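Local coordinates for protein Thf1 (Thermosynechococcus elongatus, PDB 5MJR) that may take part in the biogenesis of photosynthetic membranes and associates with the FtsH protease complex involved in photosystem II repair in cyanobacteria, at residues R37-I42 / E82-E87; I93-C98 / M103-L108; L56-V61 / V99-N104; V61-R64 / L68-L71. One frame throughout, in Å; residues are numbered along the deposited sequence. Where two conformers were deposited one is given.

Contact 1 of 4, residues R37-I42 / E82-E87; sequences RPIHSI and EGYQPE
Tyr84 lays the hydroxyl end of its side chain against Ile39, and the two side chains cross at about a right angle. The tyrosine has the larger share of the buried surface, Ile39 the next. Tyr84 CG stands anti to the backbone N (chi1 -177°), which carries the ring across from the 82-87 loop until Tyr84 OH lies 3.7 Å from Ile39 CA. Both branches of the isoleucine, CG1 and CG2, flank the hydroxyl, and Ile39 CG2 also reaches Tyr84 CE1 at 4.1 Å.

The polar half of the contact runs through water. One water, lying in the plane of the tyrosine ring at its edge, accepts from Tyr84 OH at 2.7 Å and donates to Pro38 O at 2.8 Å. A second donates to both Tyr84 OH and Gln85 O and accepts from His40 N at 2.9 Å, so it bonds both backbones as well as the phenol. Tyr84 OH is thus gripped by two waters, one taking its proton and one giving to it, which should fix the hydroxyl's rotation. Tyr43 packs against the same tyrosine ring edge-to-face.

Just beyond, His40 turns its imidazole away from the 82-87 loop and back to its own chain, where His40 ND1 accepts from Ile42 N at 3.0 Å. The arrangement is a water-bridged meeting of two loops: the N-capped start of helix 41-58 and the connection from helix 67-80 to helix 90-100 in this all-helical fold.

Contact 2 of 4, residues I93-C98 / M103-L108; sequences IFHALC and MNPQQL
Cys98 and Pro105 form the apolar centre between two consecutive helices joined by a short turn, helix 90-100 and helix 105-113. The cysteine CB sits 3.7 Å from Pro105 CD, and SG lies against CA and CB of the same proline. Because SG is placed anti to the carbonyl carbon (chi1 -70°), the sulfur also rests over one face of the Phe94 ring, 3.5 Å above its plane and displaced toward the rim. The Phe94 ring presents its edge to the second helix: CE2 meets Pro105 CB at 4.0 Å, with Pro105 O near the ring plane, and CZ approaches Leu108 CB. Leu108 CD2 closes on Cys98 SG from the same helix as the proline.

Around this centre, Phe77 of helix 67-80 packs edge-to-face with Phe94, and Val73 touches Leu108, so the turn is seated on a third helix. On the exposed side His95 CD2 lies 3.7 Å from Pro105 CG, the imidazole meeting the pyrrolidine obliquely. One proline ring is therefore held by both His95 and Cys98, residues about one helical turn apart.

The polar edge begins where the first helix runs out. Met103 N donates to Cys98 O at 2.9 Å, tying the turn to the helix that precedes it. At the start of the next helix Asn104 is the N-cap: its OD1 accepts a weak bond from Gln106 N at 2.9 Å and another weak one from Gln107 N at 3.3 Å.

Contact 3 of 4, residues L56-V61 / V99-N104; sequences LLRVNV and VAEEMN
Arg58 reaches from the last turn of helix 41-58 toward Glu101 and Glu102 and, in the conformer described, one of two modelled for Arg58 and for Met103, sets its guanidinium almost upright against both carboxylates. The plane of Glu101 is turned 73° from it and that of Glu102 79°, so neither pair is coplanar. Arg58 grips Glu101 side-on, NH2 and NE both donating to Glu101 OE1, at 2.8 Å and 3.1 Å, each met on the anti side of the carboxylate. Arg58 NH1 points to the other acid and donates to Glu102 OE2 at 3.2 Å, again on the anti side. The three bonds are all bent.

The bend of the arginine at chi3 (-55°) brings its flat group over the backbone of Glu101, whose C lies 3.6 Å above the guanidinium centre. That backbone belongs to a Schellman motif ending helix 90-100: Glu102, with positive phi, is the C-prime residue, and its N donates to Val99 O at 3.0 Å. The salt-bridge network is thus laid over a helix C terminus, where the partial negative charge of the helix end would probably favour the arginine as well. A glutamine in place of Glu101 would probably leave the arginine without the charged mate of its NE and NH2.

Alongside, the Met103 chain runs past Arg58 in the opposite direction, its CE set 3.5 Å from Arg58 CD. Leu51 and Ile54 of helix 41-58 touch the Glu101 side chain, and Arg22 contacts Arg58.

Contact 4 of 4, residues V61-R64 / L68-L71; sequences VDFR and LFAL
Phe63 drives the edge of its ring into the face of Phe69 in a T-shaped stack, the centroids 5.0 Å apart and the planes at 71°. Phe63 CZ leads the approach, 3.7 Å above the Phe69 plane and over the ring centre. Phe69 CG lies close to the plane of the Phe63 ring. Both side chains hold CG anti to the backbone N, and for Phe69 (chi1 174°) this throws the ring off helix 67-80 toward the incoming edge.

The apolar packing follows from the same geometry. CZ of Phe63 comes within 3.8 Å of Phe69 CD1, while Phe63 CE1 adds a second touch to the same atom at 3.9 Å. Leu57 of helix 41-58 touches both phenylalanines, and Leu151 and His152 of helix 150-162 also touch Phe69. With an alanine in place of Phe69, the edge of Phe63 would probably lose the face it rests on and a gap would open beside Leu57.

The pair is a T-shaped (edge-to-face) aromatic stack across the loop that joins helix 41-58 to helix 67-80, linking the segment 61-64 to the first turns of the second helix.

Overall arrangement
From the N terminus, helix 41-58 opens beside contact 1, which closes a loop of 39 intervening residues back onto the stretch after helix 67-80. Contact 4 is nested within that loop, a short closure between helices 41-58 and 67-80, whereas contact 3 crosses contact 1, joining the far end of helix 41-58 to the end of helix 90-100. Contact 2 follows contacts 1 and 4 in series, and ends on the same stretch as contact 3, sharing Met103 and Asn104. Met103 also touches Phe69, linking contacts 2 and 3 to contact 4, while Ile93 reaches Tyr84 of contact 1. Together they tie helices 41-58, 67-80, 90-100 and 105-113.

Contact 1 of 4, residues R37-I42 / E82-E87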
# COMPACT_ATOMS: atom_id res chain seq x y z
N ARG A 37 9.40 -6.64 -21.72
CA ARG A 37 8.55 -5.96 -22.72
C ARG A 37 8.59 -4.50 -22.46
O ARG A 37 8.72 -4.00 -21.34
CB ARG A 37 7.10 -6.51 -22.66
CG ARG A 37 7.05 -7.98 -22.94
CD ARG A 37 5.61 -8.39 -22.91
NE ARG A 37 5.55 -9.82 -23.19
CZ ARG A 37 4.41 -10.45 -23.42
NH1 ARG A 37 3.27 -9.78 -23.38
NH2 ARG A 37 4.44 -11.76 -23.66
N PRO A 38 8.41 -3.71 -23.53
CA PRO A 38 8.48 -2.27 -23.37
C PRO A 38 7.48 -1.69 -22.39
O PRO A 38 6.32 -2.13 -22.39
CB PRO A 38 8.20 -1.78 -24.82
CG PRO A 38 8.59 -2.86 -25.67
CD PRO A 38 8.28 -4.09 -24.95
N ILE A 39 7.93 -0.72 -21.61
CA ILE A 39 7.04 0.05 -20.71
C ILE A 39 7.14 1.54 -21.07
O ILE A 39 8.24 2.10 -21.13
CB ILE A 39 7.46 -0.09 -19.22
CG1 ILE A 39 7.45 -1.58 -18.82
CG2 ILE A 39 6.55 0.75 -18.32
CD1 ILE A 39 8.08 -1.81 -17.46
N HIS A 40 6.00 2.19 -21.31
CA HIS A 40 6.04 3.59 -21.65
C HIS A 40 6.75 4.42 -20.64
O HIS A 40 6.60 4.16 -19.41
CB HIS A 40 4.60 4.11 -21.85
CG HIS A 40 4.54 5.41 -22.51
ND1 HIS A 40 4.64 6.59 -21.83
CD2 HIS A 40 4.41 5.73 -23.84
CE1 HIS A 40 4.68 7.59 -22.72
NE2 HIS A 40 4.52 7.07 -23.93
N SER A 41 7.49 5.44 -21.02
CA SER A 41 8.17 6.35 -20.09
C SER A 41 7.35 6.90 -18.95
O SER A 41 7.86 7.06 -17.86
CB SER A 41 8.87 7.52 -20.84
OG SER A 41 7.97 8.19 -21.61
N ILE A 42 6.08 7.20 -19.22
CA ILE A 42 5.24 7.71 -18.12
C ILE A 42 5.25 6.70 -16.96
O ILE A 42 5.35 7.10 -15.76
CB ILE A 42 3.82 7.93 -18.64
CG1 ILE A 42 3.72 9.08 -19.60
CG2 ILE A 42 2.86 8.15 -17.49
CD1 ILE A 42 2.42 9.16 -20.37
N GLU A 82 -4.00 2.00 -13.31
CA GLU A 82 -5.36 1.77 -13.73
C GLU A 82 -5.63 2.00 -15.23
O GLU A 82 -6.52 1.45 -15.83
CB GLU A 82 -6.32 2.59 -12.84
CG GLU A 82 -6.25 4.04 -12.96
CD GLU A 82 -7.18 4.79 -12.00
OE1 GLU A 82 -8.09 4.14 -11.45
OE2 GLU A 82 -6.95 6.03 -11.82
N GLY A 83 -4.82 2.90 -15.83
CA GLY A 83 -4.87 3.17 -17.25
C GLY A 83 -3.77 2.64 -18.08
O GLY A 83 -3.62 3.03 -19.24
N TYR A 84 -2.92 1.79 -17.49
CA TYR A 84 -1.74 1.26 -18.16
C TYR A 84 -2.17 0.52 -19.42
O TYR A 84 -3.01 -0.33 -19.43
CB TYR A 84 -1.00 0.29 -17.27
CG TYR A 84 0.28 -0.23 -17.93
CD1 TYR A 84 1.37 0.61 -18.05
CD2 TYR A 84 0.35 -1.47 -18.50
CE1 TYR A 84 2.53 0.22 -18.67
CE2 TYR A 84 1.52 -1.87 -19.17
CZ TYR A 84 2.58 -1.00 -19.25
OH TYR A 84 3.76 -1.38 -19.91
N GLN A 85 -1.43 0.81 -20.52
CA GLN A 85 -1.56 0.05 -21.72
C GLN A 85 -0.14 -0.30 -22.24
O GLN A 85 0.77 0.52 -22.10
CB GLN A 85 -2.36 0.79 -22.79
CG GLN A 85 -3.83 0.96 -22.39
CD GLN A 85 -4.60 -0.27 -22.31
OE1 GLN A 85 -4.21 -1.30 -22.89
NE2 GLN A 85 -5.77 -0.23 -21.62
N PRO A 86 0.05 -1.54 -22.69
CA PRO A 86 -0.92 -2.62 -22.84
C PRO A 86 -1.25 -3.36 -21.56
O PRO A 86 -0.45 -3.86 -20.82
CB PRO A 86 -0.28 -3.60 -23.83
CG PRO A 86 1.13 -3.27 -23.86
CD PRO A 86 1.38 -1.93 -23.31
N GLU A 87 -2.54 -3.30 -21.29
CA GLU A 87 -3.08 -3.75 -20.00
C GLU A 87 -2.77 -5.20 -19.71
O GLU A 87 -2.64 -5.50 -18.51
CB GLU A 87 -4.57 -3.46 -19.88
CG GLU A 87 -5.44 -4.11 -20.89
CD GLU A 87 -6.83 -3.38 -20.89
OE1 GLU A 87 -7.46 -3.70 -19.85
OE2 GLU A 87 -7.49 -2.69 -21.69
O HOH W 1 4.79 -3.74 -20.67
O HOH W 2 3.64 0.54 -21.93

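Contact 2 of 4, residues I93-C98 / M103-L108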
# COMPACT_ATOMS: atom_id res chain seq x y z
N ILE A 93 4.11 -7.14 -14.81
CA ILE A 93 4.87 -6.07 -14.22
C ILE A 93 4.85 -6.15 -12.65
O ILE A 93 5.87 -5.95 -12.02
CB ILE A 93 4.39 -4.66 -14.69
CG1 ILE A 93 4.73 -4.51 -16.20
CG2 ILE A 93 4.93 -3.55 -13.86
CD1 ILE A 93 4.13 -3.33 -16.87
N PHE A 94 3.64 -6.41 -12.09
CA PHE A 94 3.57 -6.55 -10.64
C PHE A 94 4.45 -7.72 -10.12
O PHE A 94 5.16 -7.58 -9.13
CB PHE A 94 2.15 -6.72 -10.20
CG PHE A 94 2.01 -6.75 -8.71
CD1 PHE A 94 2.10 -5.56 -8.02
CD2 PHE A 94 1.79 -7.95 -8.03
CE1 PHE A 94 2.02 -5.53 -6.59
CE2 PHE A 94 1.69 -7.96 -6.64
CZ PHE A 94 1.83 -6.71 -5.95
N HIS A 95 4.41 -8.82 -10.87
CA HIS A 95 5.21 -9.98 -10.51
C HIS A 95 6.68 -9.57 -10.46
O HIS A 95 7.43 -9.86 -9.53
CB HIS A 95 4.91 -11.12 -11.47
CG HIS A 95 5.82 -12.32 -11.24
ND1 HIS A 95 7.14 -12.35 -11.76
CD2 HIS A 95 5.58 -13.55 -10.71
CE1 HIS A 95 7.71 -13.51 -11.48
NE2 HIS A 95 6.80 -14.20 -10.75
N ALA A 96 7.12 -8.92 -11.55
CA ALA A 96 8.50 -8.50 -11.68
C ALA A 96 8.95 -7.53 -10.59
O ALA A 96 10.07 -7.61 -10.02
CB ALA A 96 8.77 -7.95 -13.07
N LEU A 97 8.06 -6.60 -10.27
CA LEU A 97 8.32 -5.61 -9.23
C LEU A 97 8.53 -6.37 -7.90
O LEU A 97 9.50 -6.09 -7.19
CB LEU A 97 7.10 -4.67 -9.12
CG LEU A 97 7.30 -3.55 -8.04
CD1 LEU A 97 7.06 -2.17 -8.62
CD2 LEU A 97 6.20 -3.75 -7.12
N CYS A 98 7.69 -7.32 -7.58
CA CYS A 98 7.84 -7.98 -6.29
C CYS A 98 9.09 -8.84 -6.21
O CYS A 98 9.86 -8.78 -5.23
CB CYS A 98 6.60 -8.82 -5.98
SG CYS A 98 5.15 -7.82 -5.62
N MET A 103 10.50 -10.02 -2.66
CA MET A 103 9.18 -10.33 -2.14
C MET A 103 8.45 -11.28 -3.05
O MET A 103 8.92 -11.61 -4.17
CB MET A 103 8.35 -9.05 -1.97
CG MET A 103 9.04 -8.01 -1.07
SD MET A 103 8.07 -6.58 -0.65
CE MET A 103 9.15 -5.77 0.52
N ASN A 104 7.31 -11.77 -2.61
CA ASN A 104 6.51 -12.78 -3.30
C ASN A 104 5.21 -12.16 -3.72
O ASN A 104 4.42 -11.79 -2.83
CB ASN A 104 6.30 -14.01 -2.36
CG ASN A 104 5.51 -15.09 -3.01
OD1 ASN A 104 4.68 -14.84 -3.89
ND2 ASN A 104 5.68 -16.31 -2.53
N PRO A 105 5.00 -11.96 -5.01
CA PRO A 105 3.77 -11.25 -5.45
C PRO A 105 2.50 -11.96 -4.96
O PRO A 105 1.50 -11.26 -4.70
CB PRO A 105 3.90 -11.25 -7.01
CG PRO A 105 4.85 -12.40 -7.30
CD PRO A 105 5.82 -12.48 -6.13
N GLN A 106 2.50 -13.28 -4.89
CA GLN A 106 1.35 -14.01 -4.42
C GLN A 106 1.11 -13.76 -2.95
O GLN A 106 -0.07 -13.67 -2.53
CB GLN A 106 1.43 -15.50 -4.69
CG GLN A 106 0.18 -16.27 -4.47
CD GLN A 106 -1.02 -15.79 -5.25
OE1 GLN A 106 -0.91 -15.21 -6.32
NE2 GLN A 106 -2.21 -16.15 -4.75
N GLN A 107 2.14 -13.64 -2.15
CA GLN A 107 1.96 -13.28 -0.72
C GLN A 107 1.39 -11.88 -0.63
O GLN A 107 0.44 -11.64 0.15
CB GLN A 107 3.27 -13.36 0.06
CG GLN A 107 3.13 -13.01 1.54
CD GLN A 107 4.37 -13.10 2.35
OE1 GLN A 107 5.48 -13.30 1.83
NE2 GLN A 107 4.24 -12.91 3.65
N LEU A 108 1.91 -10.90 -1.39
CA LEU A 108 1.34 -9.58 -1.27
C LEU A 108 -0.14 -9.60 -1.71
O LEU A 108 -0.97 -8.86 -1.09
CB LEU A 108 2.12 -8.53 -2.11
CG LEU A 108 3.28 -7.88 -1.37
CD1 LEU A 108 4.46 -8.87 -1.15
CD2 LEU A 108 3.66 -6.58 -2.04

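Contact 3 of 4, residues L56-V61 / V99-N104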
# COMPACT_ATOMS: atom_id res chain seq x y z
N LEU A 56 14.34 1.09 -0.27
CA LEU A 56 14.82 1.90 0.85
C LEU A 56 14.14 1.53 2.17
O LEU A 56 14.75 1.62 3.23
CB LEU A 56 14.75 3.33 0.55
CG LEU A 56 15.64 3.81 -0.63
CD1 LEU A 56 15.35 5.28 -0.79
CD2 LEU A 56 17.13 3.51 -0.28
N LEU A 57 12.89 1.10 2.08
CA LEU A 57 12.25 0.52 3.30
C LEU A 57 12.94 -0.80 3.73
O LEU A 57 13.23 -0.97 4.92
CB LEU A 57 10.80 0.30 3.04
CG LEU A 57 9.96 1.57 2.97
CD1 LEU A 57 8.56 1.28 2.47
CD2 LEU A 57 9.89 2.24 4.36
N ARG A 58 13.19 -1.69 2.77
CA ARG A 58 13.74 -3.00 3.16
C ARG A 58 15.11 -2.82 3.83
O ARG A 58 15.46 -3.63 4.72
CB ARG A 58 13.87 -3.87 1.92
CG ARG A 58 12.51 -4.37 1.44
CD ARG A 58 12.58 -5.38 0.26
NE ARG A 58 13.32 -4.87 -0.89
CZ ARG A 58 14.51 -5.31 -1.37
NH1 ARG A 58 15.12 -6.43 -0.80
NH2 ARG A 58 15.00 -4.60 -2.52
N VAL A 59 15.91 -1.84 3.41
CA VAL A 59 17.22 -1.67 3.97
C VAL A 59 17.16 -1.00 5.36
O VAL A 59 18.13 -0.94 6.05
CB VAL A 59 18.27 -1.07 3.04
CG1 VAL A 59 18.38 -1.81 1.77
CG2 VAL A 59 17.96 0.29 2.78
N ASN A 60 16.01 -0.49 5.74
CA ASN A 60 15.84 0.21 7.03
C ASN A 60 15.64 -0.83 8.10
O ASN A 60 14.72 -1.63 8.08
CB ASN A 60 14.63 1.13 6.96
CG ASN A 60 14.48 2.05 8.15
OD1 ASN A 60 14.53 1.62 9.27
ND2 ASN A 60 14.39 3.35 7.90
N VAL A 61 16.54 -0.81 9.09
CA VAL A 61 16.54 -1.77 10.18
C VAL A 61 15.26 -1.77 11.06
O VAL A 61 14.95 -2.77 11.75
CB VAL A 61 17.73 -1.56 11.09
CG1 VAL A 61 17.67 -0.23 11.84
CG2 VAL A 61 18.12 -2.71 12.04
N VAL A 99 9.34 -9.64 -7.27
CA VAL A 99 10.52 -10.50 -7.22
C VAL A 99 11.79 -9.66 -7.20
O VAL A 99 12.77 -10.05 -6.51
CB VAL A 99 10.52 -11.61 -8.27
CG1 VAL A 99 9.34 -12.50 -8.18
CG2 VAL A 99 10.66 -11.13 -9.62
N ALA A 100 11.81 -8.52 -7.89
CA ALA A 100 12.97 -7.64 -7.85
C ALA A 100 13.29 -7.11 -6.44
O ALA A 100 14.44 -6.78 -6.12
CB ALA A 100 12.77 -6.49 -8.79
N GLU A 101 12.24 -7.00 -5.64
CA GLU A 101 12.34 -6.52 -4.27
C GLU A 101 12.47 -7.68 -3.24
O GLU A 101 12.36 -7.42 -2.06
CB GLU A 101 11.07 -5.72 -3.92
CG GLU A 101 10.87 -4.50 -4.70
CD GLU A 101 11.80 -3.35 -4.38
OE1 GLU A 101 12.65 -3.36 -3.51
OE2 GLU A 101 11.57 -2.31 -5.11
N GLU A 102 12.78 -8.90 -3.73
CA GLU A 102 12.90 -10.02 -2.82
C GLU A 102 11.64 -10.19 -1.97
O GLU A 102 11.65 -10.49 -0.76
CB GLU A 102 14.16 -9.94 -1.97
CG GLU A 102 15.46 -9.79 -2.84
CD GLU A 102 16.74 -9.80 -2.06
OE1 GLU A 102 17.21 -10.88 -1.87
OE2 GLU A 102 17.21 -8.77 -1.60
N MET A 103 10.50 -10.02 -2.66
CA MET A 103 9.18 -10.33 -2.14
C MET A 103 8.45 -11.28 -3.05
O MET A 103 8.92 -11.61 -4.17
CB MET A 103 8.35 -9.05 -1.97
CG MET A 103 9.04 -8.01 -1.07
SD MET A 103 8.07 -6.58 -0.65
CE MET A 103 9.15 -5.77 0.52
N ASN A 104 7.31 -11.77 -2.61
CA ASN A 104 6.51 -12.78 -3.30
C ASN A 104 5.21 -12.16 -3.72
O ASN A 104 4.42 -11.79 -2.83
CB ASN A 104 6.30 -14.01 -2.36
CG ASN A 104 5.51 -15.09 -3.01
OD1 ASN A 104 4.68 -14.84 -3.89
ND2 ASN A 104 5.68 -16.31 -2.53

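Contact 4 of 4, residues V61-R64 / L68-L71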
# COMPACT_ATOMS: atom_id res chain seq x y z
N VAL A 61 16.54 -0.81 9.09
CA VAL A 61 16.54 -1.77 10.18
C VAL A 61 15.26 -1.77 11.06
O VAL A 61 14.95 -2.77 11.75
CB VAL A 61 17.73 -1.56 11.09
CG1 VAL A 61 17.67 -0.23 11.84
CG2 VAL A 61 18.12 -2.71 12.04
N ASP A 62 14.53 -0.65 10.98
CA ASP A 62 13.32 -0.53 11.73
C ASP A 62 12.06 -0.92 10.92
O ASP A 62 10.96 -0.92 11.46
CB ASP A 62 13.14 0.92 12.28
CG ASP A 62 14.06 1.26 13.45
OD1 ASP A 62 14.44 0.34 14.25
OD2 ASP A 62 14.45 2.44 13.48
N PHE A 63 12.22 -1.26 9.66
CA PHE A 63 11.05 -1.65 8.86
C PHE A 63 10.81 -3.17 8.97
O PHE A 63 11.74 -3.99 8.85
CB PHE A 63 11.30 -1.31 7.38
CG PHE A 63 10.21 -1.79 6.47
CD1 PHE A 63 8.97 -1.15 6.41
CD2 PHE A 63 10.40 -2.90 5.67
CE1 PHE A 63 7.98 -1.63 5.56
CE2 PHE A 63 9.32 -3.36 4.87
CZ PHE A 63 8.14 -2.75 4.82
N ARG A 64 9.55 -3.55 9.07
CA ARG A 64 9.12 -4.95 9.05
C ARG A 64 7.83 -5.04 8.21
O ARG A 64 6.84 -4.36 8.48
CB ARG A 64 8.89 -5.48 10.45
CG ARG A 64 8.48 -6.92 10.54
CD ARG A 64 8.40 -7.38 11.99
NE ARG A 64 7.80 -8.77 12.17
CZ ARG A 64 8.43 -9.93 12.19
NH1 ARG A 64 9.74 -9.92 11.98
NH2 ARG A 64 7.75 -11.13 12.50
N LEU A 68 -0.46 -4.61 6.19
CA LEU A 68 -0.84 -3.21 5.93
C LEU A 68 0.06 -2.67 4.77
O LEU A 68 -0.42 -1.93 3.91
CB LEU A 68 -0.73 -2.37 7.15
CG LEU A 68 -1.09 -0.90 7.06
CD1 LEU A 68 -2.56 -0.75 6.71
CD2 LEU A 68 -0.75 -0.14 8.33
N PHE A 69 1.36 -2.95 4.87
CA PHE A 69 2.25 -2.60 3.75
C PHE A 69 1.85 -3.31 2.45
O PHE A 69 1.83 -2.64 1.41
CB PHE A 69 3.67 -2.97 4.18
CG PHE A 69 4.72 -2.81 3.08
CD1 PHE A 69 5.22 -1.64 2.74
CD2 PHE A 69 5.10 -3.94 2.41
CE1 PHE A 69 6.18 -1.56 1.66
CE2 PHE A 69 6.05 -3.94 1.43
CZ PHE A 69 6.56 -2.75 1.09
N ALA A 70 1.53 -4.58 2.53
CA ALA A 70 1.09 -5.28 1.34
C ALA A 70 -0.06 -4.61 0.67
O ALA A 70 -0.11 -4.39 -0.56
CB ALA A 70 0.80 -6.73 1.60
N LEU A 71 -1.08 -4.28 1.48
CA LEU A 71 -2.25 -3.62 0.97
C LEU A 71 -1.90 -2.27 0.35
O LEU A 71 -2.43 -1.89 -0.71
CB LEU A 71 -3.36 -3.50 2.01
CG LEU A 71 -4.69 -2.90 1.56
CD1 LEU A 71 -5.31 -3.65 0.46
CD2 LEU A 71 -5.59 -2.77 2.78